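Ent-copalyl diphosphate synthase (PDB 5BP8) is a largely alpha-helical bacterial enzyme, part of whose chain belongs to the squalene-hopene cyclase C-terminal domain family. Local coordinates at residues V73-A78 with G110-G115; G119-T124 with P166-A171. All blocks are in the same frame, centred on the assembly; numbering follows the deposited sequence.

Contact 1. Residues V73-A78 with G110-G115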
loop_
_atom_site.group_PDB
_atom_site.type_symbol
_atom_site.label_atom_id
_atom_site.label_comp_id
_atom_site.label_asym_id
_atom_site.label_seq_id
_atom_site.Cartn_x
_atom_site.Cartn_y
_atom_site.Cartn_z
ATOM N N VAL A 73 -7.430 0.206 -12.788
ATOM C CA VAL A 73 -6.816 1.513 -12.518
ATOM C C VAL A 73 -5.460 1.743 -13.226
ATOM O O VAL A 73 -5.260 2.772 -13.904
ATOM C CB VAL A 73 -6.719 1.781 -11.013
ATOM C CG1 VAL A 73 -5.788 2.937 -10.728
ATOM C CG2 VAL A 73 -8.126 2.003 -10.444
ATOM N N PRO A 74 -4.511 0.792 -13.108
ATOM C CA PRO A 74 -3.265 1.079 -13.802
ATOM C C PRO A 74 -3.365 1.106 -15.341
ATOM O O PRO A 74 -2.611 1.870 -15.985
ATOM C CB PRO A 74 -2.332 -0.038 -13.324
ATOM C CG PRO A 74 -3.227 -1.114 -12.854
ATOM C CD PRO A 74 -4.429 -0.421 -12.307
ATOM N N THR A 75 -4.279 0.337 -15.920
ATOM C CA THR A 75 -4.473 0.356 -17.382
ATOM C C THR A 75 -5.057 1.696 -17.794
ATOM O O THR A 75 -4.588 2.356 -18.768
ATOM C CB THR A 75 -5.328 -0.833 -17.871
ATOM O OG1 THR A 75 -4.710 -2.061 -17.486
ATOM C CG2 THR A 75 -5.466 -0.791 -19.400
ATOM N N LEU A 76 -6.043 2.156 -17.041
ATOM C CA LEU A 76 -6.560 3.523 -17.256
ATOM C C LEU A 76 -5.444 4.572 -17.216
ATOM O O LEU A 76 -5.362 5.424 -18.109
ATOM C CB LEU A 76 -7.661 3.882 -16.261
ATOM C CG LEU A 76 -9.022 3.185 -16.474
ATOM C CD1 LEU A 76 -9.855 3.444 -15.232
ATOM C CD2 LEU A 76 -9.695 3.664 -17.755
ATOM N N SER A 77 -4.578 4.499 -16.188
ATOM C CA SER A 77 -3.509 5.475 -16.050
ATOM C C SER A 77 -2.524 5.414 -17.221
ATOM O O SER A 77 -2.150 6.435 -17.773
ATOM C CB SER A 77 -2.758 5.264 -14.741
ATOM O OG SER A 77 -1.896 6.360 -14.488
ATOM N N ALA A 78 -2.118 4.201 -17.592
ATOM C CA ALA A 78 -1.175 4.009 -18.700
ATOM C C ALA A 78 -1.735 4.460 -20.041
ATOM O O ALA A 78 -1.059 5.201 -20.814
ATOM C CB ALA A 78 -0.748 2.549 -18.770
ATOM N N GLY A 110 -7.963 -1.845 -26.093
ATOM C CA GLY A 110 -8.586 -3.136 -26.274
ATOM C C GLY A 110 -8.844 -3.842 -24.961
ATOM O O GLY A 110 -9.947 -4.365 -24.749
ATOM N N ALA A 111 -7.846 -3.895 -24.078
ATOM C CA ALA A 111 -8.027 -4.515 -22.774
ATOM C C ALA A 111 -9.116 -3.845 -21.928
ATOM O O ALA A 111 -9.852 -4.532 -21.214
ATOM C CB ALA A 111 -6.700 -4.580 -22.000
ATOM N N LEU A 112 -9.188 -2.520 -21.969
ATOM C CA LEU A 112 -10.251 -1.783 -21.279
ATOM C C LEU A 112 -11.643 -2.159 -21.824
ATOM O O LEU A 112 -12.570 -2.521 -21.070
ATOM C CB LEU A 112 -10.035 -0.279 -21.393
ATOM C CG LEU A 112 -8.848 0.275 -20.594
ATOM C CD1 LEU A 112 -8.540 1.707 -21.015
ATOM C CD2 LEU A 112 -9.145 0.206 -19.111
ATOM N N ARG A 113 -11.777 -2.092 -23.131
ATOM C CA ARG A 113 -13.048 -2.370 -23.801
ATOM C C ARG A 113 -13.467 -3.822 -23.709
ATOM O O ARG A 113 -14.666 -4.090 -23.586
ATOM C CB ARG A 113 -12.937 -1.953 -25.271
ATOM C CG ARG A 113 -14.247 -1.928 -26.067
ATOM C CD ARG A 113 -14.131 -0.853 -27.159
ATOM N NE ARG A 113 -15.207 -0.891 -28.168
ATOM C CZ ARG A 113 -15.197 -1.656 -29.268
ATOM N NH1 ARG A 113 -14.189 -2.486 -29.515
ATOM N NH2 ARG A 113 -16.211 -1.594 -30.123
ATOM N N ASP A 114 -12.506 -4.748 -23.758
ATOM C CA ASP A 114 -12.793 -6.166 -23.866
ATOM C C ASP A 114 -13.016 -6.858 -22.520
ATOM O O ASP A 114 -13.404 -8.006 -22.495
ATOM C CB ASP A 114 -11.702 -6.915 -24.629
ATOM C CG ASP A 114 -11.621 -6.512 -26.111
ATOM O OD1 ASP A 114 -12.545 -5.825 -26.626
ATOM O OD2 ASP A 114 -10.603 -6.883 -26.751
ATOM N N GLY A 115 -12.729 -6.201 -21.404
ATOM C CA GLY A 115 -12.970 -6.861 -20.128
ATOM C C GLY A 115 -12.812 -6.015 -18.884
ATOM O O GLY A 115 -13.538 -6.204 -17.907
#
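T75 and L112 mark the closest backbone approach of two helical turns, their CA atoms 7.3 Å apart. V73-A78 keeps regular alpha-helical bonds, whereas G110-G115 opens into a wider pi-type turn at 112-115, where the bond from G115 N to A111 O is weak at 3.3 Å. No hydrogen bond crosses between the segments; three apolar groups make the contact. CD2 of L112 lodges between the methyl CG2 of T75 and CD2 of L76, 3.8 Å from each. CG of L112 lies 3.7 Å from the same T75 methyl, the two side chains lying alongside one another and running opposite ways. T75 can offer a methyl here because CG2 stands anti to the backbone N (chi1 -58° for OG1); the hydroxyl is bonded instead to G71 O and W64 N, so its polar end is satisfied away from L112. L76 meets L112 at a slant, its CD2 also 4.0 Å from L112 CD1. All three residues are buried. This is apolar helix-to-helix packing in a helical region of the chain, joining helix 72-86 to helix 98-116; L76 also touches L134 and I138 of helix 127-144, and V73 and S77 pack on helix 31-40.

Contact 2. Residues G119-T124 with P166-A171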
loop_
_atom_site.group_PDB
_atom_site.type_symbol
_atom_site.label_atom_id
_atom_site.label_comp_id
_atom_site.label_asym_id
_atom_site.label_seq_id
_atom_site.Cartn_x
_atom_site.Cartn_y
_atom_site.Cartn_z
ATOM N N GLY A 119 -15.483 -5.566 -15.776
ATOM C CA GLY A 119 -15.085 -6.628 -14.829
ATOM C C GLY A 119 -15.174 -6.113 -13.410
ATOM O O GLY A 119 -15.714 -5.013 -13.177
ATOM N N PRO A 120 -14.645 -6.892 -12.449
ATOM C CA PRO A 120 -14.671 -6.459 -11.048
ATOM C C PRO A 120 -13.849 -5.215 -10.834
ATOM O O PRO A 120 -12.855 -4.966 -11.560
ATOM C CB PRO A 120 -14.070 -7.647 -10.261
ATOM C CG PRO A 120 -13.690 -8.682 -11.251
ATOM C CD PRO A 120 -13.913 -8.165 -12.645
ATOM N N VAL A 121 -14.241 -4.429 -9.840
ATOM C CA VAL A 121 -13.487 -3.243 -9.488
ATOM C C VAL A 121 -13.105 -3.401 -8.022
ATOM O O VAL A 121 -13.945 -3.246 -7.148
ATOM C CB VAL A 121 -14.271 -1.939 -9.712
ATOM C CG1 VAL A 121 -13.420 -0.730 -9.295
ATOM C CG2 VAL A 121 -14.734 -1.806 -11.172
ATOM N N PRO A 122 -11.836 -3.752 -7.754
ATOM C CA PRO A 122 -11.429 -3.837 -6.362
ATOM C C PRO A 122 -11.440 -2.491 -5.670
ATOM O O PRO A 122 -11.324 -1.427 -6.311
ATOM C CB PRO A 122 -9.997 -4.379 -6.417
ATOM C CG PRO A 122 -9.604 -4.462 -7.859
ATOM C CD PRO A 122 -10.815 -4.237 -8.699
ATOM N N ASP A 123 -11.574 -2.535 -4.347
ATOM C CA ASP A 123 -11.658 -1.319 -3.570
ATOM C C ASP A 123 -10.276 -0.792 -3.240
ATOM O O ASP A 123 -9.829 -0.802 -2.083
ATOM C CB ASP A 123 -12.508 -1.563 -2.322
ATOM C CG ASP A 123 -13.961 -1.836 -2.659
ATOM O OD1 ASP A 123 -14.553 -1.116 -3.498
ATOM O OD2 ASP A 123 -14.524 -2.772 -2.066
ATOM N N THR A 124 -9.585 -0.302 -4.279
ATOM C CA THR A 124 -8.324 0.347 -4.084
ATOM C C THR A 124 -8.630 1.762 -3.614
ATOM O O THR A 124 -9.774 2.251 -3.685
ATOM C CB THR A 124 -7.472 0.357 -5.375
ATOM O OG1 THR A 124 -8.259 0.825 -6.459
ATOM C CG2 THR A 124 -6.935 -1.014 -5.702
ATOM N N PRO A 166 -20.522 1.112 -10.698
ATOM C CA PRO A 166 -20.900 2.278 -9.911
ATOM C C PRO A 166 -19.720 3.172 -9.559
ATOM O O PRO A 166 -19.846 4.404 -9.619
ATOM C CB PRO A 166 -21.491 1.653 -8.634
ATOM C CG PRO A 166 -22.069 0.361 -9.100
ATOM C CD PRO A 166 -21.126 -0.125 -10.173
ATOM N N ASP A 167 -18.566 2.572 -9.251
ATOM C CA ASP A 167 -17.373 3.370 -8.894
ATOM C C ASP A 167 -16.855 4.213 -10.070
ATOM O O ASP A 167 -16.124 5.198 -9.874
ATOM C CB ASP A 167 -16.225 2.472 -8.395
ATOM C CG ASP A 167 -16.401 2.008 -6.950
ATOM O OD1 ASP A 167 -17.225 2.587 -6.207
ATOM O OD2 ASP A 167 -15.716 1.044 -6.573
ATOM N N LEU A 168 -17.218 3.852 -11.293
ATOM C CA LEU A 168 -16.787 4.652 -12.412
ATOM C C LEU A 168 -17.824 5.710 -12.827
ATOM O O LEU A 168 -17.610 6.422 -13.783
ATOM C CB LEU A 168 -16.378 3.759 -13.589
ATOM C CG LEU A 168 -14.910 3.334 -13.485
ATOM C CD1 LEU A 168 -14.678 2.424 -12.288
ATOM C CD2 LEU A 168 -14.447 2.684 -14.779
ATOM N N ASP A 169 -18.914 5.814 -12.078
ATOM C CA ASP A 169 -20.006 6.729 -12.404
ATOM C C ASP A 169 -19.609 8.226 -12.532
ATOM O O ASP A 169 -20.093 8.924 -13.428
ATOM C CB ASP A 169 -21.128 6.551 -11.369
ATOM C CG ASP A 169 -22.165 7.599 -11.476
ATOM O OD1 ASP A 169 -22.116 8.532 -10.667
ATOM O OD2 ASP A 169 -22.994 7.523 -12.402
ATOM N N GLY A 170 -18.776 8.750 -11.656
ATOM C CA GLY A 170 -18.332 10.164 -11.883
ATOM C C GLY A 170 -19.138 11.261 -11.166
ATOM O O GLY A 170 -18.691 12.404 -11.076
ATOM N N ALA A 171 -20.289 10.908 -10.612
ATOM C CA ALA A 171 -21.109 11.874 -9.882
ATOM C C ALA A 171 -20.401 12.394 -8.630
ATOM O O ALA A 171 -20.389 13.607 -8.384
ATOM C CB ALA A 171 -22.459 11.259 -9.519
HETATM O O HOH W 1 -15.698 -1.491 -6.007
#
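V121 and D167 face each other between an irregular segment and a short 3-10 turn at 166-168, CA to CA 7.7 Å, and their side chains meet at a slant. The methyl CG1 of V121 is set anti to the backbone N (chi1 179°) and comes 4.0 Å from OD2 of D167, an apolar group against one carboxylate oxygen. The other methyl, CG2, is directed at L168, whose CD1 lies 4.4 Å away, a loose apolar touch; the valine therefore straddles a polar and an apolar neighbour. D123 approaches the same oxygen of D167 from further along its loop. The two aspartate side chains stand nearly perpendicular, with carboxylate planes 66° apart, and D123 OD1 is 3.9 Å from D167 OD2. A water is hydrogen-bonded to D167 OD2 (2.6 Å) and to V121 O (2.7 Å), and lies 2.8 Å from D123 OD1. The two carboxylates would probably repel unless one is protonated, and the water may ease their closeness. Each segment also carries a tight turn: an inverse gamma turn is centred on D123, while D169 OD1 accepts from A171 N (3.0 Å) in an Asx turn, the donor lying above the carboxylate plane. The Asx turn spans G170, the N-cap residue of helix 171-179. The whole is a water-bridged contact between the connections flanking helix 127-144, on which V121 and D167 touch V127 and L168 touches A131, while V121 and L168 also share L72 of helix 72-86.

In the fold
After three earlier helices (7-20, 31-40 and 47-57) the chain enters helix 72-86, and contact 1 closes when helix 98-116 returns against it, with 31 residues between the segments, most of them helical. Contact 2 opens just afterwards, in the loop following helix 98-116, and closes once the chain has passed through helix 127-144 and reached 166-171, ahead of helix 171-179. The two closures are thus in series, neither nesting nor crossing. Their centres lie 13 Å apart on the same side of the chain's centre, and they touch where V73 CG2 packs 4.2 Å from T124 OG1. Helix 72-86 carries half of contact 1 and is touched by V121 and L168 of contact 2; helix 127-144 packs on both.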